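Long-range contacts in CurJ (Moorea producens 3L, PDB 5TZ6), which probably catalyses, in its natural form and through this dehydratase domain, the vinylogous dehydration of a polyketide intermediate in curacin biosynthesis: residues Ala39-Tyr44 against Ile176-Ser181; Gln46-Gly51 against Ala81-Glu86; Glu166-Leu171 against Ser181-Glu186. The protein carries 1 engineered substitution. One frame throughout, in Å; residues are numbered along the deposited sequence.

Contacts 1 and 2 belong to one small antiparallel sheet whose strands run in the order 82-84, 46-49, 41-43, 176-178; the tight turn from strand 41-43 to 46-49 puts their centres about 10 Å apart. Along the chain, contact 2 is nested in the long loop that contact 1 closes, whereas contact 3 interleaves with contact 1 and shares Ser181 with it. Contact 3, centred about 10 Å from contact 1 and about 19 Å from contact 2, packs helix 164-173 against the loop and strand that follow strand 176-178. Contact 1 joins the two hotdog halves of the dehydratase, and residues from all three contacts line the pocket that holds the bound hydroxy acid.

Contact 1. Residues Ala39-Tyr44 against Ile176-Ser181; sequences ADFIVY and IHLGQS. Engineered in segment 39-44: Phe41 (natural residue His). With 7OD ((2E,5R)-5-hydroxy-2-methylhept-2-enoic acid), chain C.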
loop_
_atom_site.group_PDB
_atom_site.type_symbol
_atom_site.label_atom_id
_atom_site.label_comp_id
_atom_site.label_asym_id
_atom_site.label_seq_id
_atom_site.Cartn_x
_atom_site.Cartn_y
_atom_site.Cartn_z
ATOM N N ALA A 39 -10.347 19.180 13.079
ATOM C CA ALA A 39 -10.890 19.570 14.368
ATOM C C ALA A 39 -11.809 20.783 14.280
ATOM O O ALA A 39 -12.346 21.204 15.312
ATOM C CB ALA A 39 -9.747 19.849 15.348
ATOM N N ASP A 40 -12.014 21.345 13.089
ATOM C CA ASP A 40 -12.818 22.548 12.926
ATOM C C ASP A 40 -14.179 22.276 12.301
ATOM O O ASP A 40 -14.910 23.226 12.000
ATOM C CB ASP A 40 -12.059 23.586 12.101
ATOM C CG ASP A 40 -10.960 24.256 12.891
ATOM O OD1 ASP A 40 -10.922 24.051 14.120
ATOM O OD2 ASP A 40 -10.149 25.000 12.300
ATOM N N PHE A 41 -14.536 21.014 12.091
ATOM C CA PHE A 41 -15.841 20.642 11.561
ATOM C C PHE A 41 -16.490 19.739 12.606
ATOM O O PHE A 41 -16.277 18.524 12.601
ATOM C CB PHE A 41 -15.733 19.952 10.184
ATOM C CG PHE A 41 -17.025 19.951 9.418
ATOM C CD1 PHE A 41 -18.003 18.999 9.669
ATOM C CD2 PHE A 41 -17.287 20.936 8.481
ATOM C CE1 PHE A 41 -19.209 19.014 8.975
ATOM C CE2 PHE A 41 -18.488 20.961 7.785
ATOM C CZ PHE A 41 -19.452 20.002 8.035
ATOM N N ILE A 42 -17.259 20.342 13.513
ATOM C CA ILE A 42 -17.818 19.655 14.678
ATOM C C ILE A 42 -19.326 19.551 14.491
ATOM O O ILE A 42 -20.013 20.572 14.398
ATOM C CB ILE A 42 -17.484 20.400 15.984
ATOM C CG1 ILE A 42 -15.981 20.680 16.080
ATOM C CG2 ILE A 42 -17.994 19.645 17.210
ATOM C CD1 ILE A 42 -15.115 19.523 15.612
ATOM N N VAL A 43 -19.848 18.331 14.447
ATOM C CA VAL A 43 -21.284 18.096 14.303
ATOM C C VAL A 43 -21.771 17.385 15.558
ATOM O O VAL A 43 -21.315 16.276 15.864
ATOM C CB VAL A 43 -21.611 17.277 13.045
ATOM C CG1 VAL A 43 -23.113 17.153 12.874
ATOM C CG2 VAL A 43 -20.982 17.922 11.818
ATOM N N TYR A 44 -22.708 18.011 16.271
ATOM C CA TYR A 44 -23.209 17.465 17.529
ATOM C C TYR A 44 -22.067 16.970 18.409
ATOM O O TYR A 44 -22.159 15.898 19.018
ATOM C CB TYR A 44 -24.228 16.341 17.284
ATOM C CG TYR A 44 -25.630 16.837 16.989
ATOM C CD1 TYR A 44 -26.037 17.128 15.698
ATOM C CD2 TYR A 44 -26.549 17.025 18.022
ATOM C CE1 TYR A 44 -27.317 17.591 15.439
ATOM C CE2 TYR A 44 -27.830 17.485 17.771
ATOM C CZ TYR A 44 -28.207 17.766 16.477
ATOM O OH TYR A 44 -29.478 18.225 16.216
ATOM N N ILE A 176 -23.924 22.486 13.773
ATOM C CA ILE A 176 -22.778 22.362 12.883
ATOM C C ILE A 176 -21.854 23.526 13.216
ATOM O O ILE A 176 -22.036 24.647 12.730
ATOM C CB ILE A 176 -23.186 22.343 11.408
ATOM C CG1 ILE A 176 -24.099 21.147 11.134
ATOM C CG2 ILE A 176 -21.954 22.251 10.529
ATOM C CD1 ILE A 176 -24.720 21.154 9.761
ATOM N N HIS A 177 -20.865 23.250 14.063
ATOM C CA HIS A 177 -19.943 24.250 14.588
ATOM C C HIS A 177 -18.692 24.244 13.714
ATOM O O HIS A 177 -17.894 23.294 13.755
ATOM C CB HIS A 177 -19.597 23.934 16.041
ATOM C CG HIS A 177 -20.747 24.074 16.991
ATOM N ND1 HIS A 177 -20.605 23.924 18.354
ATOM C CD2 HIS A 177 -22.047 24.386 16.781
ATOM C CE1 HIS A 177 -21.772 24.119 18.942
ATOM N NE2 HIS A 177 -22.663 24.405 18.010
ATOM N N LEU A 178 -18.525 25.303 12.924
ATOM C CA LEU A 178 -17.395 25.445 12.012
ATOM C C LEU A 178 -16.292 26.245 12.690
ATOM O O LEU A 178 -16.521 27.377 13.129
ATOM C CB LEU A 178 -17.829 26.141 10.721
ATOM C CG LEU A 178 -18.846 25.451 9.804
ATOM C CD1 LEU A 178 -19.156 26.327 8.599
ATOM C CD2 LEU A 178 -18.373 24.074 9.353
ATOM N N GLY A 179 -15.094 25.673 12.757
ATOM C CA GLY A 179 -13.949 26.392 13.276
ATOM C C GLY A 179 -13.407 27.384 12.257
ATOM O O GLY A 179 -14.008 27.654 11.216
ATOM N N GLN A 180 -12.219 27.911 12.559
ATOM C CA GLN A 180 -11.652 28.974 11.736
ATOM C C GLN A 180 -11.294 28.476 10.342
ATOM O O GLN A 180 -11.617 29.126 9.340
ATOM C CB GLN A 180 -10.412 29.553 12.416
ATOM C CG GLN A 180 -9.850 30.800 11.752
ATOM C CD GLN A 180 -8.888 31.559 12.654
ATOM O OE1 GLN A 180 -8.903 31.396 13.875
ATOM N NE2 GLN A 180 -8.045 32.390 12.053
ATOM N N SER A 181 -10.672 27.304 10.251
ATOM C CA SER A 181 -10.167 26.866 8.961
ATOM C C SER A 181 -11.272 26.492 7.981
ATOM O O SER A 181 -10.985 26.346 6.790
ATOM C CB SER A 181 -9.209 25.694 9.166
ATOM O OG SER A 181 -9.858 24.626 9.825
HETATM O OAB 7OD C . -23.400 17.326 8.409
HETATM C CAA 7OD C . -22.749 16.651 7.586
HETATM O OAI 7OD C . -22.596 15.422 7.771
HETATM C CAC 7OD C . -22.143 17.327 6.350
HETATM C CAK 7OD C . -21.341 16.489 5.342
HETATM C CAD 7OD C . -22.331 18.836 6.119
HETATM C CAE 7OD C . -21.705 19.467 4.864
HETATM C CAF 7OD C . -22.053 20.952 4.599
HETATM O OAH 7OD C . -20.922 21.761 4.936
HETATM C CAG 7OD C . -23.269 21.463 5.381
HETATM C CAJ 7OD C . -23.722 22.781 4.749
#
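The ring of Phe41, an engineered residue standing in for a natural histidine, meets CD2 of Leu178 obliquely, Phe41 CD2 lying 3.4 Å from Leu178 CD2. Ile176 CG2 also approaches obliquely, 4.2 Å from Phe41 CZ. The ligand sits at the ring edge, where Phe41 CZ comes within 3.6 Å of 7OD CAD and the ligand hydroxyl OAH lies in the ring plane. With CG anti to the backbone N (chi1 -162°), the ring runs alongside Leu178 and reaches the pocket. Phe182 adds an edge-to-face partner, and Trp172 stacks on the imidazole of His177.

The ring and the imidazole rise from opposite faces of strands 41-43 and 176-178, which run antiparallel at 163°. Ile42 and His177 form the hydrogen-bonded pair: Ile42 N gives to His177 O at 3.0 Å, and His177 N returns a bond to Ile42 O at 2.8 Å. This pairing bridges the two halves of the double hotdog fold of polyketide synthase dehydratases. In this family a histidine of the first half and an aspartate of the second typically form the catalytic pair; here Asp219 hydrogen-bonds the ligand, and the phenylalanine is the inactivating change.

Past the strand pairing, Gly179 N gives a nearly straight bond to Asp40 O, 2.6 Å away. A glycine suits this spot, for a CB would collide with Asp40 CG. The carboxylate turns to Ser181 and is gripped twice: Asp40 OD2 accepts from Ser181 OG on its anti side at 2.5 Å and from Ser181 N, above the carboxylate plane, at 3.1 Å. Putting an alanine here would probably deprive both Ser181 donors of their shared acceptor and let the serine hydroxyl turn. Phe37 packs against the same serine side chain.

Contact 2. Residues Gln46-Gly51 against Ala81-Glu86; sequences QVVVPG and ALAIPE. With 7OD ((2E,5R)-5-hydroxy-2-methylhept-2-enoic acid), chain C.
Val47 and Ile84 are joined directly at one point and through a water at the next. Ile84 N donates to Val47 O at 2.9 Å, but on the other side of the pair a water is wedged between the backbones. It accepts from Val47 N at 2.6 Å and donates to Ile84 O at 2.7 Å, satisfying both groups where the chains draw apart. Strand 82-84 is an edge strand of the small antiparallel sheet in the first hotdog half of the dehydratase, and it pairs there with 46-49. The two run antiparallel with their directions 141° apart.

Deeper in, Val49 N bonds to Leu82 O at 2.9 Å. Between the two direct bonds Val48 and Ala83 make a non-hydrogen-bonded pair, their CA atoms 4.4 Å apart. The small methyl of Ala83 suits this close approach, and on the same face Val48 packs against Val43 and Leu306.

On the opposite face Val49, Leu82 and Ile84 pack together. With CG1 of Val49 anti to the backbone N (chi1 178°), CG2 falls beside that N and meets both partners. Val49 CG2 lies alongside Leu82, 4.0 Å from Leu82 CG, and also meets the end of Ile84, whose CD1 is 3.9 Å away. Branched aliphatic side chains suit this buried layer, and Phe30 of strand 24-30 covers both Val49 and Ile84.

Strand 46-49 then delivers the chain to the active site. Pro50, the N-cap of helix 51-65, comes nine residues after the engineered Phe41, a spacing that fits the histidine and proline of the HxxxGxxxxP signature of these dehydratases, whose glycine is not kept here. Pro50 CA lies 3.7 Å from the methyl CAK of 7OD.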
loop_
_atom_site.group_PDB
_atom_site.type_symbol
_atom_site.label_atom_id
_atom_site.label_comp_id
_atom_site.label_asym_id
_atom_site.label_seq_id
_atom_site.Cartn_x
_atom_site.Cartn_y
_atom_site.Cartn_z
ATOM N N GLN A 46 -19.048 15.972 17.580
ATOM C CA GLN A 46 -18.204 14.925 17.026
ATOM C C GLN A 46 -17.381 15.479 15.876
ATOM O O GLN A 46 -17.852 16.331 15.117
ATOM C CB GLN A 46 -19.027 13.738 16.518
ATOM C CG GLN A 46 -19.944 13.091 17.540
ATOM C CD GLN A 46 -20.695 11.909 16.947
ATOM O OE1 GLN A 46 -21.925 11.887 16.922
ATOM N NE2 GLN A 46 -19.951 10.920 16.460
ATOM N N VAL A 47 -16.146 14.999 15.757
ATOM C CA VAL A 47 -15.348 15.322 14.583
ATOM C C VAL A 47 -15.910 14.545 13.404
ATOM O O VAL A 47 -15.977 13.312 13.431
ATOM C CB VAL A 47 -13.874 14.984 14.813
ATOM C CG1 VAL A 47 -13.093 15.146 13.523
ATOM C CG2 VAL A 47 -13.301 15.868 15.906
ATOM N N VAL A 48 -16.294 15.264 12.354
ATOM C CA VAL A 48 -16.901 14.666 11.173
ATOM C C VAL A 48 -16.148 15.144 9.946
ATOM O O VAL A 48 -15.789 16.324 9.840
ATOM C CB VAL A 48 -18.400 15.013 11.062
ATOM C CG1 VAL A 48 -18.934 14.616 9.690
ATOM C CG2 VAL A 48 -19.188 14.312 12.154
ATOM N N VAL A 49 -15.902 14.224 9.014
ATOM C CA VAL A 49 -15.282 14.534 7.738
ATOM C C VAL A 49 -16.397 14.782 6.729
ATOM O O VAL A 49 -17.124 13.826 6.393
ATOM C CB VAL A 49 -14.361 13.405 7.266
ATOM C CG1 VAL A 49 -13.780 13.745 5.907
ATOM C CG2 VAL A 49 -13.263 13.157 8.285
ATOM N N PRO A 50 -16.568 15.990 6.216
ATOM C CA PRO A 50 -17.625 16.238 5.238
ATOM C C PRO A 50 -17.285 15.648 3.874
ATOM O O PRO A 50 -16.131 15.343 3.564
ATOM C CB PRO A 50 -17.700 17.767 5.184
ATOM C CG PRO A 50 -16.316 18.212 5.537
ATOM C CD PRO A 50 -15.819 17.220 6.552
ATOM N N GLY A 51 -18.329 15.492 3.053
ATOM C CA GLY A 51 -18.139 14.954 1.708
ATOM C C GLY A 51 -17.110 15.732 0.904
ATOM O O GLY A 51 -16.259 15.148 0.219
ATOM N N ALA A 81 -21.660 9.123 6.381
ATOM C CA ALA A 81 -20.722 10.114 6.890
ATOM C C ALA A 81 -19.615 9.447 7.696
ATOM O O ALA A 81 -19.820 8.421 8.350
ATOM C CB ALA A 81 -21.445 11.139 7.763
ATOM N N LEU A 82 -18.429 10.043 7.642
ATOM C CA LEU A 82 -17.274 9.561 8.387
ATOM C C LEU A 82 -17.108 10.393 9.655
ATOM O O LEU A 82 -16.965 11.618 9.586
ATOM C CB LEU A 82 -16.012 9.624 7.529
ATOM C CG LEU A 82 -14.691 9.401 8.263
ATOM C CD1 LEU A 82 -14.756 8.163 9.142
ATOM C CD2 LEU A 82 -13.560 9.277 7.263
ATOM N N ALA A 83 -17.137 9.733 10.806
ATOM C CA ALA A 83 -16.917 10.386 12.087
ATOM C C ALA A 83 -15.700 9.765 12.751
ATOM O O ALA A 83 -15.477 8.555 12.655
ATOM C CB ALA A 83 -18.140 10.270 13.003
ATOM N N ILE A 84 -14.923 10.593 13.434
ATOM C CA ILE A 84 -13.665 10.144 14.019
ATOM C C ILE A 84 -13.750 10.279 15.533
ATOM O O ILE A 84 -13.828 11.401 16.052
ATOM C CB ILE A 84 -12.485 10.941 13.450
ATOM C CG1 ILE A 84 -12.445 10.800 11.928
ATOM C CG2 ILE A 84 -11.180 10.474 14.075
ATOM C CD1 ILE A 84 -11.326 11.571 11.285
ATOM N N PRO A 85 -13.743 9.174 16.275
ATOM C CA PRO A 85 -13.801 9.268 17.737
ATOM C C PRO A 85 -12.662 10.114 18.283
ATOM O O PRO A 85 -11.638 10.329 17.629
ATOM C CB PRO A 85 -13.689 7.808 18.198
ATOM C CG PRO A 85 -13.141 7.063 17.020
ATOM C CD PRO A 85 -13.645 7.782 15.809
ATOM N N GLU A 86 -12.859 10.596 19.509
ATOM C CA GLU A 86 -11.890 11.493 20.123
ATOM C C GLU A 86 -10.520 10.836 20.170
ATOM O O GLU A 86 -10.373 9.712 20.655
ATOM C CB GLU A 86 -12.325 11.863 21.539
ATOM C CG GLU A 86 -13.602 12.667 21.639
ATOM C CD GLU A 86 -13.930 13.024 23.075
ATOM O OE1 GLU A 86 -12.996 13.386 23.823
ATOM O OE2 GLU A 86 -15.114 12.931 23.460
HETATM O OAB 7OD C . -23.400 17.326 8.409
HETATM C CAA 7OD C . -22.749 16.651 7.586
HETATM O OAI 7OD C . -22.596 15.422 7.771
HETATM C CAC 7OD C . -22.143 17.327 6.350
HETATM C CAK 7OD C . -21.341 16.489 5.342
HETATM C CAD 7OD C . -22.331 18.836 6.119
HETATM C CAE 7OD C . -21.705 19.467 4.864
HETATM C CAF 7OD C . -22.053 20.952 4.599
HETATM O OAH 7OD C . -20.922 21.761 4.936
HETATM C CAG 7OD C . -23.269 21.463 5.381
HETATM C CAJ 7OD C . -23.722 22.781 4.749
HETATM O O HOH W 1 -15.418 13.122 17.397
#

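Contact 3. Residues Glu166-Leu171 against Ser181-Glu186; sequences EIYQHL and SFRWIE
Arg183 drapes its side chain over one face of the Tyr168 ring. The overlap ties helix 164-173 to the loop leading into strand 185-190, in the second hotdog half of the fold; the strand's first residue, Ile185, also meets the helix. The aliphatic part of the arginine comes down first: Arg183 CG stands 3.7 Å from the Tyr168 ring centroid, over the face but displaced toward the rim, in a CH-pi contact. Because the chain is extended from CG to NE, the guanidinium reaches on to the CB end of the tyrosine and lies nearly flat there, its plane 25° from that of the ring. Arg183 CZ is 4.5 Å from the Tyr168 ring centroid, an off-centre cation-pi contact. The carbonyl of Leu178 binds Arg183 NE and helps to set how the group is turned. Arginine suits the place: its methylenes cover the ring and its flat end the CB side.

On the same helix Leu171 packs on Ile176 and Leu178 and touches the bound ligand. Beside the tyrosine, Ile167 CD1 meets Ile185 CD1 at 4.4 Å, and strand 194-200 backs Ile185 through Cys197 and Met199. The phenol suits this buried place, since its polar end finds a backbone acceptor: Tyr168 OH donates to Ile185 O at 3.1 Å, meeting the carbonyl from the side at a C=O...O angle of 113°.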
loop_
_atom_site.group_PDB
_atom_site.type_symbol
_atom_site.label_atom_id
_atom_site.label_comp_id
_atom_site.label_asym_id
_atom_site.label_seq_id
_atom_site.Cartn_x
_atom_site.Cartn_y
_atom_site.Cartn_z
ATOM N N GLU A 166 -24.322 35.392 9.131
ATOM C CA GLU A 166 -25.623 34.760 8.969
ATOM C C GLU A 166 -25.472 33.328 8.484
ATOM O O GLU A 166 -26.205 32.434 8.923
ATOM C CB GLU A 166 -26.479 35.565 7.992
ATOM C CG GLU A 166 -27.042 36.851 8.567
ATOM C CD GLU A 166 -28.107 37.459 7.674
ATOM O OE1 GLU A 166 -27.878 38.564 7.133
ATOM O OE2 GLU A 166 -29.171 36.825 7.502
ATOM N N ILE A 167 -24.512 33.078 7.593
ATOM C CA ILE A 167 -24.309 31.710 7.139
ATOM C C ILE A 167 -23.782 30.857 8.281
ATOM O O ILE A 167 -24.357 29.813 8.618
ATOM C CB ILE A 167 -23.365 31.679 5.926
ATOM C CG1 ILE A 167 -24.054 32.268 4.695
ATOM C CG2 ILE A 167 -22.878 30.254 5.661
ATOM C CD1 ILE A 167 -23.191 32.232 3.450
ATOM N N TYR A 168 -22.739 31.336 8.961
ATOM C CA TYR A 168 -22.143 30.498 9.991
ATOM C C TYR A 168 -23.118 30.316 11.137
ATOM O O TYR A 168 -23.297 29.201 11.647
ATOM C CB TYR A 168 -20.840 31.122 10.479
ATOM C CG TYR A 168 -19.808 31.295 9.383
ATOM C CD1 TYR A 168 -19.500 30.256 8.524
ATOM C CD2 TYR A 168 -19.161 32.515 9.197
ATOM C CE1 TYR A 168 -18.565 30.415 7.518
ATOM C CE2 TYR A 168 -18.228 32.689 8.200
ATOM C CZ TYR A 168 -17.930 31.634 7.361
ATOM O OH TYR A 168 -16.997 31.802 6.362
ATOM N N GLN A 169 -23.864 31.371 11.450
ATOM C CA GLN A 169 -24.872 31.271 12.492
ATOM C C GLN A 169 -25.943 30.273 12.094
ATOM O O GLN A 169 -26.343 29.427 12.909
ATOM C CB GLN A 169 -25.488 32.641 12.764
ATOM C CG GLN A 169 -26.512 32.624 13.877
ATOM C CD GLN A 169 -25.870 32.372 15.228
ATOM O OE1 GLN A 169 -25.002 33.129 15.657
ATOM N NE2 GLN A 169 -26.297 31.312 15.908
ATOM N N HIS A 170 -26.409 30.340 10.837
ATOM C CA HIS A 170 -27.397 29.365 10.388
ATOM C C HIS A 170 -26.913 27.950 10.662
ATOM O O HIS A 170 -27.690 27.090 11.091
ATOM C CB HIS A 170 -27.704 29.550 8.898
ATOM C CG HIS A 170 -28.595 28.485 8.329
ATOM N ND1 HIS A 170 -29.952 28.656 8.167
ATOM C CD2 HIS A 170 -28.317 27.238 7.876
ATOM C CE1 HIS A 170 -30.474 27.562 7.639
ATOM N NE2 HIS A 170 -29.504 26.684 7.458
ATOM N N LEU A 171 -25.619 27.701 10.458
ATOM C CA LEU A 171 -25.111 26.356 10.689
ATOM C C LEU A 171 -24.941 26.093 12.177
ATOM O O LEU A 171 -25.263 24.999 12.658
ATOM C CB LEU A 171 -23.790 26.160 9.938
ATOM C CG LEU A 171 -23.910 26.094 8.410
ATOM C CD1 LEU A 171 -22.537 26.063 7.775
ATOM C CD2 LEU A 171 -24.725 24.876 7.967
ATOM N N SER A 181 -10.672 27.304 10.251
ATOM C CA SER A 181 -10.167 26.866 8.961
ATOM C C SER A 181 -11.272 26.492 7.981
ATOM O O SER A 181 -10.985 26.346 6.790
ATOM C CB SER A 181 -9.209 25.694 9.166
ATOM O OG SER A 181 -9.858 24.626 9.825
ATOM N N PHE A 182 -12.524 26.389 8.425
ATOM C CA PHE A 182 -13.634 26.148 7.509
ATOM C C PHE A 182 -14.396 27.421 7.153
ATOM O O PHE A 182 -15.400 27.346 6.436
ATOM C CB PHE A 182 -14.600 25.105 8.100
ATOM C CG PHE A 182 -14.242 23.687 7.755
ATOM C CD1 PHE A 182 -14.706 23.103 6.583
ATOM C CD2 PHE A 182 -13.431 22.938 8.589
ATOM C CE1 PHE A 182 -14.363 21.794 6.246
ATOM C CE2 PHE A 182 -13.089 21.628 8.262
ATOM C CZ PHE A 182 -13.553 21.058 7.087
ATOM N N ARG A 183 -13.947 28.585 7.622
ATOM C CA ARG A 183 -14.649 29.849 7.400
ATOM C C ARG A 183 -13.882 30.659 6.359
ATOM O O ARG A 183 -13.165 31.605 6.678
ATOM C CB ARG A 183 -14.825 30.612 8.720
ATOM C CG ARG A 183 -15.749 29.889 9.705
ATOM C CD ARG A 183 -15.964 30.653 10.998
ATOM N NE ARG A 183 -16.862 29.916 11.876
ATOM C CZ ARG A 183 -17.816 30.471 12.620
ATOM N NH1 ARG A 183 -18.599 29.705 13.376
ATOM N NH2 ARG A 183 -18.012 31.784 12.578
ATOM N N TRP A 184 -14.045 30.268 5.094
ATOM C CA TRP A 184 -13.404 30.927 3.964
ATOM C C TRP A 184 -14.194 32.122 3.454
ATOM O O TRP A 184 -13.602 33.059 2.902
ATOM C CB TRP A 184 -13.225 29.939 2.799
ATOM C CG TRP A 184 -12.077 28.971 2.916
ATOM C CD1 TRP A 184 -11.930 27.973 3.834
ATOM C CD2 TRP A 184 -10.922 28.910 2.069
ATOM N NE1 TRP A 184 -10.755 27.296 3.615
ATOM C CE2 TRP A 184 -10.116 27.853 2.537
ATOM C CE3 TRP A 184 -10.488 29.650 0.963
ATOM C CZ2 TRP A 184 -8.901 27.515 1.936
ATOM C CZ3 TRP A 184 -9.278 29.315 0.367
ATOM C CH2 TRP A 184 -8.502 28.259 0.856
ATOM N N ILE A 185 -15.516 32.101 3.600
ATOM C CA ILE A 185 -16.374 33.124 3.009
ATOM C C ILE A 185 -16.242 34.416 3.808
ATOM O O ILE A 185 -16.703 34.509 4.947
ATOM C CB ILE A 185 -17.832 32.658 2.927
ATOM C CG1 ILE A 185 -17.911 31.392 2.060
ATOM C CG2 ILE A 185 -18.719 33.775 2.404
ATOM C CD1 ILE A 185 -19.282 30.808 1.894
ATOM N N GLU A 186 -15.599 35.418 3.209
ATOM C CA GLU A 186 -15.459 36.723 3.835
ATOM C C GLU A 186 -16.583 37.677 3.464
ATOM O O GLU A 186 -16.960 38.517 4.287
ATOM C CB GLU A 186 -14.123 37.365 3.452
ATOM C CG GLU A 186 -12.904 36.684 4.039
ATOM C CD GLU A 186 -12.316 37.467 5.195
ATOM O OE1 GLU A 186 -11.813 38.587 4.958
ATOM O OE2 GLU A 186 -12.362 36.968 6.340
#